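Local structure of Bm4233, isoform b (Brugia malayi, 6ANY) at residues N122-D125 / D126-R129; L133-T136 / Q137-G141; S106-S109 / E110-K113. The protein probably binds sterols or related lipids, as a venom allergen-like member of the CAP family from the filarial nematode Brugia malayi. One frame throughout, in Å; residues are numbered along the deposited sequence.

Interaction 1 of 3, residues N122-D125 / D126-R129. With NAG (2-acetamido-2-deoxy-beta-D-glucopyranose), chain C.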
ATOM      1  N   ASN A 122      10.812  13.436   5.089  1.00 19.32           N
ATOM      2  CA  ASN A 122      11.892  12.967   4.230  1.00 18.45           C
ATOM      3  C   ASN A 122      12.262  11.521   4.557  1.00 18.61           C
ATOM      4  O   ASN A 122      12.325  11.140   5.720  1.00 16.78           O
ATOM      5  CB  ASN A 122      13.104  13.879   4.420  1.00 20.09           C
ATOM      6  CG  ASN A 122      14.194  13.657   3.392  1.00 22.06           C
ATOM      7  OD1 ASN A 122      14.126  12.768   2.548  1.00 21.08           O
ATOM      8  ND2 ASN A 122      15.220  14.492   3.472  1.00 25.55           N
ATOM      9  N   LEU A 123      12.498  10.718   3.529  1.00 20.40           N
ATOM     10  CA  LEU A 123      12.866   9.329   3.735  1.00 20.97           C
ATOM     11  C   LEU A 123      14.380   9.187   3.781  1.00 19.81           C
ATOM     12  O   LEU A 123      15.006   8.734   2.827  1.00 21.84           O
ATOM     13  CB  LEU A 123      12.262   8.441   2.646  1.00 20.30           C
ATOM     14  CG  LEU A 123      12.534   6.939   2.701  1.00 21.76           C
ATOM     15  CD1 LEU A 123      12.234   6.338   4.061  1.00 21.38           C
ATOM     16  CD2 LEU A 123      11.768   6.218   1.607  1.00 24.07           C
ATOM     17  N   THR A 124      14.966   9.598   4.899  1.00 20.65           N
ATOM     18  CA  THR A 124      16.428   9.506   5.082  1.00 22.11           C
ATOM     19  C   THR A 124      16.785   8.117   5.548  1.00 24.37           C
ATOM     20  O   THR A 124      15.908   7.335   5.959  1.00 22.09           O
ATOM     21  CB  THR A 124      16.912  10.492   6.146  1.00 22.61           C
ATOM     22  OG1 THR A 124      16.029  10.437   7.272  1.00 24.33           O
ATOM     23  CG2 THR A 124      16.821  11.896   5.629  1.00 23.74           C
ATOM     24  N   ASP A 125      18.078   7.831   5.519  1.00 27.34           N
ATOM     25  CA  ASP A 125      18.624   6.537   5.944  1.00 31.63           C
ATOM     26  C   ASP A 125      18.193   6.181   7.360  1.00 29.30           C
ATOM     27  O   ASP A 125      17.933   5.001   7.641  1.00 30.43           O
ATOM     28  CB  ASP A 125      20.188   6.514   5.874  1.00 36.21           C
ATOM     29  CG  ASP A 125      20.740   6.514   4.432  1.00 46.48           C
ATOM     30  OD1 ASP A 125      19.979   6.203   3.478  1.00 54.67           O
ATOM     31  OD2 ASP A 125      21.954   6.838   4.243  1.00 46.00           O
ATOM     32  N   ASP A 126      18.181   7.157   8.265  1.00 24.66           N
ATOM     33  CA  ASP A 126      17.811   6.880   9.662  1.00 24.87           C
ATOM     34  C   ASP A 126      16.279   6.560   9.793  1.00 23.45           C
ATOM     35  O   ASP A 126      15.869   5.779  10.677  1.00 20.17           O
ATOM     36  CB  ASP A 126      18.191   8.038  10.585  1.00 25.46           C
ATOM     37  CG  ASP A 126      17.440   9.316  10.241  1.00 31.17           C
ATOM     38  OD1 ASP A 126      17.564   9.772   9.072  1.00 40.32           O
ATOM     39  OD2 ASP A 126      16.659   9.844  11.095  1.00 35.97           O
ATOM     40  N   VAL A 127      15.449   7.202   8.949  1.00 21.48           N
ATOM     41  CA  VAL A 127      14.031   6.889   8.922  1.00 20.92           C
ATOM     42  C   VAL A 127      13.817   5.455   8.355  1.00 21.49           C
ATOM     43  O   VAL A 127      13.080   4.663   8.960  1.00 21.03           O
ATOM     44  CB  VAL A 127      13.244   7.929   8.088  1.00 20.11           C
ATOM     45  CG1 VAL A 127      11.783   7.474   7.928  1.00 20.06           C
ATOM     46  CG2 VAL A 127      13.269   9.276   8.813  1.00 20.24           C
ATOM     47  N   ALA A 128      14.485   5.145   7.220  1.00 22.44           N
ATOM     48  CA  ALA A 128      14.406   3.850   6.509  1.00 24.54           C
ATOM     49  C   ALA A 128      14.809   2.645   7.342  1.00 26.52           C
ATOM     50  O   ALA A 128      14.209   1.605   7.270  1.00 30.01           O
ATOM     51  CB  ALA A 128      15.292   3.883   5.293  1.00 26.04           C
ATOM     52  N   ARG A 129      15.797   2.844   8.180  1.00 27.23           N
ATOM     53  CA  ARG A 129      16.369   1.841   9.038  1.00 28.65           C
ATOM     54  C   ARG A 129      15.390   1.330  10.107  1.00 24.80           C
ATOM     55  O   ARG A 129      15.596   0.282  10.647  1.00 19.16           O
ATOM     56  CB  ARG A 129      17.668   2.437   9.672  1.00 34.56           C
ATOM     57  CG  ARG A 129      18.317   1.617  10.773  1.00 39.47           C
ATOM     58  CD  ARG A 129      19.683   2.192  11.203  1.00 43.38           C
ATOM     59  NE  ARG A 129      20.706   1.139  11.072  1.00 39.94           N
ATOM     60  CZ  ARG A 129      21.388   0.563  12.057  1.00 36.66           C
ATOM     61  NH1 ARG A 129      21.220   0.901  13.349  1.00 34.88           N
ATOM     62  NH2 ARG A 129      22.258  -0.390  11.712  1.00 39.40           N
TER
HETATM   63  C1  NAG C   1      16.527  14.780   2.829  1.00 30.00           C
HETATM   64  C2  NAG C   1      16.486  15.751   1.666  1.00 30.00           C
HETATM   65  C3  NAG C   1      17.851  15.766   0.979  1.00 30.00           C
HETATM   66  C4  NAG C   1      18.984  15.941   1.999  1.00 30.00           C
HETATM   67  C5  NAG C   1      18.826  14.945   3.153  1.00 30.00           C
HETATM   68  C6  NAG C   1      19.859  15.110   4.263  1.00 30.00           C
HETATM   69  C7  NAG C   1      14.388  16.196   0.512  1.00 30.00           C
HETATM   70  C8  NAG C   1      13.460  15.765  -0.579  1.00 30.00           C
HETATM   71  N2  NAG C   1      15.402  15.376   0.772  1.00 30.00           N
HETATM   72  O3  NAG C   1      17.903  16.831   0.027  1.00 30.00           O
HETATM   73  O4  NAG C   1      20.253  15.757   1.340  1.00 30.00           O
HETATM   74  O5  NAG C   1      17.546  15.106   3.746  1.00 30.00           O
HETATM   75  O6  NAG C   1      19.967  16.493   4.607  1.00 30.00           O
HETATM   76  O7  NAG C   1      14.220  17.235   1.120  1.00 30.00           O
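T124 and A128 are joined by the first full turn of helix 125-128: A128 N donates to T124 O over 2.9 Å at an N-H...O angle of 169°, almost straight. R129 N follows with a longer bond to D125 O, bent to 143°. T124 stands at the N-cap, and just ahead of it the chain makes an inverse gamma turn centred on L123, closed by a weak bond from T124 N to N122 O. The turn swings the backbone out of the preceding loop and into the helix.

T124 OG1 sits between its own backbone N and carbonyl carbon (chi1 45°), where it can donate to D126 OD1 at 2.5 Å, a very short bond. The other carboxylate oxygen, OD2, forms a salt bridge with K116, and the two grips together may limit rotation of the D126 carboxylate, though the bond to T124 is unusually short. V127 CG2 lies 3.4 Å from T124 OG1. On the buried side, L123 CD1 reaches V127 CG1 and A128 CB, each at 4.1 Å.

N122 and T124 are the ends of an N-L-T glycosylation sequon, and the sugar is present. With chi2 near zero, the N122 amide turns OD1 back over CA and sends ND2 outward to its covalent bond with NAG C1, 1.5 Å long. T124 CG2 passes 3.8 Å from NAG O5, so the threonine turns its methyl to the glycan and its hydroxyl to the helix.

The short helix follows helix 110-114 and precedes helix 133-138 in the chain. L123 pairs through its backbone with K174 and E175, its side chain rests on W140, and the sugar bonds to K174 O.

Interaction 2 of 3, residues L133-T136 / Q137-G141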
ATOM      1  N   LEU A 133       9.128   0.603   5.945  1.00 16.78           N
ATOM      2  CA  LEU A 133       9.068   0.593   4.506  1.00 16.70           C
ATOM      3  C   LEU A 133       7.795   0.025   3.914  1.00 18.12           C
ATOM      4  O   LEU A 133       7.449   0.408   2.777  1.00 16.95           O
ATOM      5  CB  LEU A 133      10.304  -0.108   3.892  1.00 17.98           C
ATOM      6  CG  LEU A 133      11.606   0.743   4.073  1.00 19.49           C
ATOM      7  CD1 LEU A 133      12.848   0.066   3.452  1.00 19.14           C
ATOM      8  CD2 LEU A 133      11.458   2.172   3.467  1.00 18.90           C
ATOM      9  N   HIS A 134       7.085  -0.852   4.653  1.00 16.80           N
ATOM     10  CA  HIS A 134       5.820  -1.357   4.150  1.00 17.25           C
ATOM     11  C   HIS A 134       4.786  -0.209   4.177  1.00 15.24           C
ATOM     12  O   HIS A 134       4.095   0.057   3.205  1.00 15.86           O
ATOM     13  CB  HIS A 134       5.334  -2.593   4.905  1.00 19.95           C
ATOM     14  CG  HIS A 134       6.348  -3.666   5.006  1.00 23.70           C
ATOM     15  ND1 HIS A 134       7.182  -3.790   6.092  1.00 26.42           N
ATOM     16  CD2 HIS A 134       6.743  -4.606   4.113  1.00 28.56           C
ATOM     17  CE1 HIS A 134       8.032  -4.777   5.872  1.00 27.63           C
ATOM     18  NE2 HIS A 134       7.795  -5.277   4.671  1.00 29.72           N
ATOM     19  N   PHE A 135       4.733   0.474   5.300  1.00 14.65           N
ATOM     20  CA  PHE A 135       3.892   1.610   5.507  1.00 14.86           C
ATOM     21  C   PHE A 135       4.254   2.736   4.497  1.00 14.90           C
ATOM     22  O   PHE A 135       3.386   3.306   3.897  1.00 14.27           O
ATOM     23  CB  PHE A 135       4.051   2.137   6.937  1.00 15.06           C
ATOM     24  CG  PHE A 135       3.692   3.582   7.070  1.00 15.41           C
ATOM     25  CD1 PHE A 135       2.397   3.992   6.950  1.00 16.95           C
ATOM     26  CD2 PHE A 135       4.669   4.528   7.316  1.00 16.26           C
ATOM     27  CE1 PHE A 135       2.049   5.342   7.072  1.00 16.85           C
ATOM     28  CE2 PHE A 135       4.362   5.866   7.379  1.00 16.01           C
ATOM     29  CZ  PHE A 135       3.061   6.279   7.234  1.00 16.72           C
ATOM     30  N   THR A 136       5.537   3.024   4.306  1.00 15.04           N
ATOM     31  CA  THR A 136       5.943   4.141   3.466  1.00 14.59           C
ATOM     32  C   THR A 136       5.533   3.925   2.019  1.00 14.84           C
ATOM     33  O   THR A 136       5.019   4.853   1.398  1.00 12.38           O
ATOM     34  CB  THR A 136       7.405   4.499   3.639  1.00 15.48           C
ATOM     35  OG1 THR A 136       8.247   3.369   3.413  1.00 15.48           O
ATOM     36  CG2 THR A 136       7.685   5.134   5.054  1.00 14.42           C
ATOM     37  N   GLN A 137       5.576   2.674   1.545  1.00 13.57           N
ATOM     38  CA  GLN A 137       5.108   2.342   0.210  1.00 13.31           C
ATOM     39  C   GLN A 137       3.606   2.550   0.121  1.00 14.85           C
ATOM     40  O   GLN A 137       3.122   3.056  -0.875  1.00 13.25           O
ATOM     41  CB  GLN A 137       5.514   0.930  -0.144  1.00 12.99           C
ATOM     42  CG  GLN A 137       5.027   0.402  -1.455  1.00 12.92           C
ATOM     43  CD  GLN A 137       5.547   1.192  -2.626  1.00 12.21           C
ATOM     44  OE1 GLN A 137       6.608   0.851  -3.203  1.00 11.85           O
ATOM     45  NE2 GLN A 137       4.790   2.205  -3.037  1.00  9.93           N
ATOM     46  N   MET A 138       2.852   2.139   1.150  1.00 15.77           N
ATOM     47  CA  MET A 138       1.397   2.326   1.125  1.00 15.27           C
ATOM     48  C   MET A 138       1.080   3.812   1.167  1.00 15.08           C
ATOM     49  O   MET A 138       0.033   4.231   0.701  1.00 14.36           O
ATOM     50  CB  MET A 138       0.680   1.675   2.350  1.00 14.77           C
ATOM     51  CG  MET A 138       0.668   0.171   2.394  1.00 14.66           C
ATOM     52  SD  MET A 138      -0.221  -0.485   3.772  1.00 14.55           S
ATOM     53  CE  MET A 138      -1.950  -0.061   3.416  1.00 16.12           C
ATOM     54  N   ALA A 139       1.939   4.590   1.835  1.00 15.38           N
ATOM     55  CA  ALA A 139       1.738   6.037   1.938  1.00 15.04           C
ATOM     56  C   ALA A 139       2.397   6.906   0.855  1.00 14.67           C
ATOM     57  O   ALA A 139       2.330   8.102   0.948  1.00 15.73           O
ATOM     58  CB  ALA A 139       2.178   6.480   3.293  1.00 13.58           C
ATOM     59  N   TRP A 140       3.041   6.313  -0.143  1.00 15.88           N
ATOM     60  CA  TRP A 140       3.947   7.045  -1.022  1.00 16.34           C
ATOM     61  C   TRP A 140       3.103   7.877  -1.983  1.00 15.72           C
ATOM     62  O   TRP A 140       2.339   7.352  -2.767  1.00 14.93           O
ATOM     63  CB  TRP A 140       4.820   6.078  -1.775  1.00 17.10           C
ATOM     64  CG  TRP A 140       5.976   6.672  -2.405  1.00 16.79           C
ATOM     65  CD1 TRP A 140       6.130   6.962  -3.713  1.00 17.07           C
ATOM     66  CD2 TRP A 140       7.211   6.973  -1.757  1.00 16.36           C
ATOM     67  NE1 TRP A 140       7.408   7.479  -3.932  1.00 18.83           N
ATOM     68  CE2 TRP A 140       8.083   7.502  -2.734  1.00 17.41           C
ATOM     69  CE3 TRP A 140       7.638   6.911  -0.427  1.00 16.12           C
ATOM     70  CZ2 TRP A 140       9.372   8.002  -2.414  1.00 16.66           C
ATOM     71  CZ3 TRP A 140       8.920   7.328  -0.110  1.00 16.60           C
ATOM     72  CH2 TRP A 140       9.788   7.877  -1.115  1.00 16.49           C
ATOM     73  N   GLY A 141       3.198   9.190  -1.847  1.00 16.00           N
ATOM     74  CA  GLY A 141       2.369  10.102  -2.645  1.00 16.02           C
ATOM     75  C   GLY A 141       2.445   9.922  -4.118  1.00 15.15           C
ATOM     76  O   GLY A 141       1.435   9.934  -4.802  1.00 14.82           O
TER
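M138 meets H134 one helical turn back, its N donating to H134 O over 3.2 Å, and its side chain can be followed from there into the core. CB lies 3.5 Å from F135 O, while CG, anti to the carbonyl carbon (chi1 -69°), runs past H134 O, also at 3.5 Å. SD and, after a bend at chi3, the terminal methyl CE run on to W107 and W108 of helix 99-108, and F23 of helix 10-28 and Y166 of strand 159-167 also touch the thioether chain.

The sequence H134-F135-T136-Q137-M138-A139-W140 matches the CAP1 signature of the family, whose core reads HFTQ; here it supplies almost the whole of helix 133-138 and the two residues after it. Q137 N bonds to L133 O, lying well above the carbonyl plane. The bond from A139 N to F135 O is 2.8 Å long and runs almost along the carbonyl axis. Beside it F135 CE1 rests 3.9 Å from A139 CB, and the phenyl ring also meets W108 edge-to-face.

After M138 the chain turns out of the helix. W140 CB touches T136 O at 3.4 Å, and the same oxygen lies in plane at the indole edge. The polar ends of the signature reach elsewhere, Q137 OE1 accepting from G170 N and T136 OG1 hydrogen-bonding to N171.

Interaction 3 of 3, residues S106-S109 / E110-K113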
ATOM      1  N   SER A 106      -1.640  -4.561   8.712  1.00 13.91           N
ATOM      2  CA  SER A 106      -0.365  -4.993   9.241  1.00 15.22           C
ATOM      3  C   SER A 106       0.782  -4.112   8.760  1.00 15.07           C
ATOM      4  O   SER A 106       1.498  -3.553   9.532  1.00 14.33           O
ATOM      5  CB  SER A 106      -0.090  -6.428   8.867  1.00 15.20           C
ATOM      6  OG  SER A 106       1.194  -6.755   9.278  1.00 15.36           O
ATOM      7  N   TRP A 107       0.875  -3.921   7.481  1.00 16.07           N
ATOM      8  CA  TRP A 107       1.894  -2.987   6.897  1.00 15.60           C
ATOM      9  C   TRP A 107       1.756  -1.565   7.426  1.00 14.70           C
ATOM     10  O   TRP A 107       2.749  -0.902   7.825  1.00 12.42           O
ATOM     11  CB  TRP A 107       1.805  -2.990   5.366  1.00 14.82           C
ATOM     12  CG  TRP A 107       2.020  -4.369   4.769  1.00 14.67           C
ATOM     13  CD1 TRP A 107       2.755  -5.357   5.297  1.00 15.60           C
ATOM     14  CD2 TRP A 107       1.440  -4.900   3.559  1.00 14.50           C
ATOM     15  NE1 TRP A 107       2.748  -6.487   4.468  1.00 16.09           N
ATOM     16  CE2 TRP A 107       1.929  -6.226   3.398  1.00 15.36           C
ATOM     17  CE3 TRP A 107       0.565  -4.398   2.608  1.00 14.83           C
ATOM     18  CZ2 TRP A 107       1.559  -7.036   2.328  1.00 13.84           C
ATOM     19  CZ3 TRP A 107       0.201  -5.197   1.552  1.00 14.67           C
ATOM     20  CH2 TRP A 107       0.683  -6.525   1.447  1.00 14.36           C
ATOM     21  N   TRP A 108       0.520  -1.107   7.432  1.00 14.57           N
ATOM     22  CA  TRP A 108       0.219   0.257   7.847  1.00 14.15           C
ATOM     23  C   TRP A 108       0.516   0.468   9.317  1.00 14.63           C
ATOM     24  O   TRP A 108       0.931   1.595   9.713  1.00 14.73           O
ATOM     25  CB  TRP A 108      -1.232   0.623   7.527  1.00 14.68           C
ATOM     26  CG  TRP A 108      -1.458   2.098   7.626  1.00 15.42           C
ATOM     27  CD1 TRP A 108      -1.802   2.808   8.772  1.00 15.05           C
ATOM     28  CD2 TRP A 108      -1.305   3.073   6.575  1.00 14.07           C
ATOM     29  NE1 TRP A 108      -1.884   4.147   8.458  1.00 15.58           N
ATOM     30  CE2 TRP A 108      -1.592   4.334   7.129  1.00 14.01           C
ATOM     31  CE3 TRP A 108      -0.943   3.005   5.232  1.00 14.75           C
ATOM     32  CZ2 TRP A 108      -1.597   5.485   6.375  1.00 13.48           C
ATOM     33  CZ3 TRP A 108      -0.942   4.163   4.494  1.00 14.37           C
ATOM     34  CH2 TRP A 108      -1.224   5.378   5.072  1.00 13.56           C
ATOM     35  N   SER A 109       0.387  -0.593  10.131  1.00 13.34           N
ATOM     36  CA  SER A 109       0.595  -0.478  11.567  1.00 14.13           C
ATOM     37  C   SER A 109       2.028  -0.063  11.913  1.00 14.98           C
ATOM     38  O   SER A 109       2.313   0.325  13.057  1.00 14.07           O
ATOM     39  CB  SER A 109       0.291  -1.819  12.296  1.00 15.58           C
ATOM     40  OG  SER A 109       1.368  -2.786  12.114  1.00 15.00           O
ATOM     41  N   GLU A 110       2.945  -0.156  10.951  1.00 15.66           N
ATOM     42  CA  GLU A 110       4.305   0.381  11.121  1.00 15.44           C
ATOM     43  C   GLU A 110       4.340   1.850  11.502  1.00 16.33           C
ATOM     44  O   GLU A 110       5.285   2.283  12.205  1.00 14.79           O
ATOM     45  CB  GLU A 110       5.186   0.122   9.882  1.00 15.75           C
ATOM     46  CG  GLU A 110       5.545  -1.325   9.704  1.00 15.84           C
ATOM     47  CD  GLU A 110       6.195  -1.638   8.391  1.00 18.41           C
ATOM     48  OE1 GLU A 110       6.270  -0.762   7.507  1.00 19.62           O
ATOM     49  OE2 GLU A 110       6.645  -2.795   8.227  1.00 19.98           O
ATOM     50  N   LEU A 111       3.301   2.616  11.105  1.00 16.00           N
ATOM     51  CA  LEU A 111       3.327   4.038  11.375  1.00 14.93           C
ATOM     52  C   LEU A 111       3.254   4.334  12.879  1.00 15.65           C
ATOM     53  O   LEU A 111       4.165   5.014  13.420  1.00 17.68           O
ATOM     54  CB  LEU A 111       2.252   4.779  10.594  1.00 14.09           C
ATOM     55  CG  LEU A 111       1.869   6.178  11.153  1.00 14.29           C
ATOM     56  CD1 LEU A 111       2.991   7.185  10.929  1.00 15.12           C
ATOM     57  CD2 LEU A 111       0.595   6.682  10.549  1.00 13.81           C
ATOM     58  N   PRO A 112       2.184   3.855  13.562  1.00 15.76           N
ATOM     59  CA  PRO A 112       2.061   4.152  14.994  1.00 15.94           C
ATOM     60  C   PRO A 112       3.042   3.399  15.849  1.00 17.51           C
ATOM     61  O   PRO A 112       3.515   3.940  16.844  1.00 23.14           O
ATOM     62  CB  PRO A 112       0.623   3.753  15.312  1.00 15.11           C
ATOM     63  CG  PRO A 112       0.223   2.856  14.216  1.00 14.73           C
ATOM     64  CD  PRO A 112       0.899   3.353  13.024  1.00 14.32           C
ATOM     65  N   LYS A 113       3.424   2.201  15.444  1.00 18.63           N
ATOM     66  CA  LYS A 113       4.350   1.344  16.247  1.00 18.24           C
ATOM     67  C   LYS A 113       5.841   1.581  16.043  1.00 18.60           C
ATOM     68  O   LYS A 113       6.557   1.464  17.002  1.00 17.58           O
ATOM     69  CB  LYS A 113       4.101  -0.130  16.007  1.00 18.21           C
ATOM     70  CG  LYS A 113       2.676  -0.568  16.182  1.00 21.34           C
ATOM     71  CD  LYS A 113       2.035  -0.151  17.505  1.00 25.47           C
ATOM     72  CE  LYS A 113       2.021  -1.243  18.561  1.00 28.85           C
ATOM     73  NZ  LYS A 113       0.797  -1.198  19.428  1.00 28.96           N
TER
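E110 opens the second short helix by bonding back to W107: its N donates to W107 O over 3.2 Å, from well above the carbonyl plane. Just before it, S109 turns its OG back on to S106 O, in the carbonyl plane and on a lone pair. CB of E110 lies 3.3 Å from W107 O and CG 3.4 Å, so the glutamate's stem runs alongside the W107 carbonyl. Beyond CG the chain is extended (chi2 170°), and its carboxylate reaches helix 133-138, where OE2 meets H134 ND1 and OE1 bonds to F135 N.

L111 N makes a shorter and straighter bond to W108 O, 2.9 Å at 174°. Its side chain runs alongside the indole in the same direction, L111 CD2 coming 4.1 Å from W108 NE1. The W108 indole is further packed against F23, with the rings stacked, and the leucine also touches F135.

P112 has no N-H to offer. Its CD lies 3.3 Å from S109 O and 3.7 Å from W108 O; W108 O, whose i+4 partner would be the missing N-H of P112, is bonded instead by L111 N.

K113 N restores the helical spacing with a bond of 3.2 Å to S109 O.

Helix 99-108 thus passes into helix 110-114 through two i+3 to i bonds of the 3-10 type, those of E110 N and L111 N. The junction places E110 where its carboxylate faces H134, and the two probably correspond to a glutamate and a histidine of the central cavity of CAP proteins. Held at both oxygens, by F135 N and, in a very short contact, by H134 ND1, the carboxylate is probably restricted in rotation.

In the fold
Along the chain the order is interaction 3 (106-113), interaction 1 (122-129), then interaction 2 (133-141), all within the CAP domain sequence. Interaction 2 is the most central, about 6 Å from the centre of the chain, and touches both others. Its centre is about 10 Å from that of interaction 3, to which the E110 carboxylate links the start of helix 133-138, and about 12 Å from that of interaction 1, where L123 packs on W140. Interactions 1 and 3 do not touch; their nearest atoms are about 8 Å apart. Residues 133-141 thus lie between the probable CAP cavity residues and the glycosylated 122-125 loop.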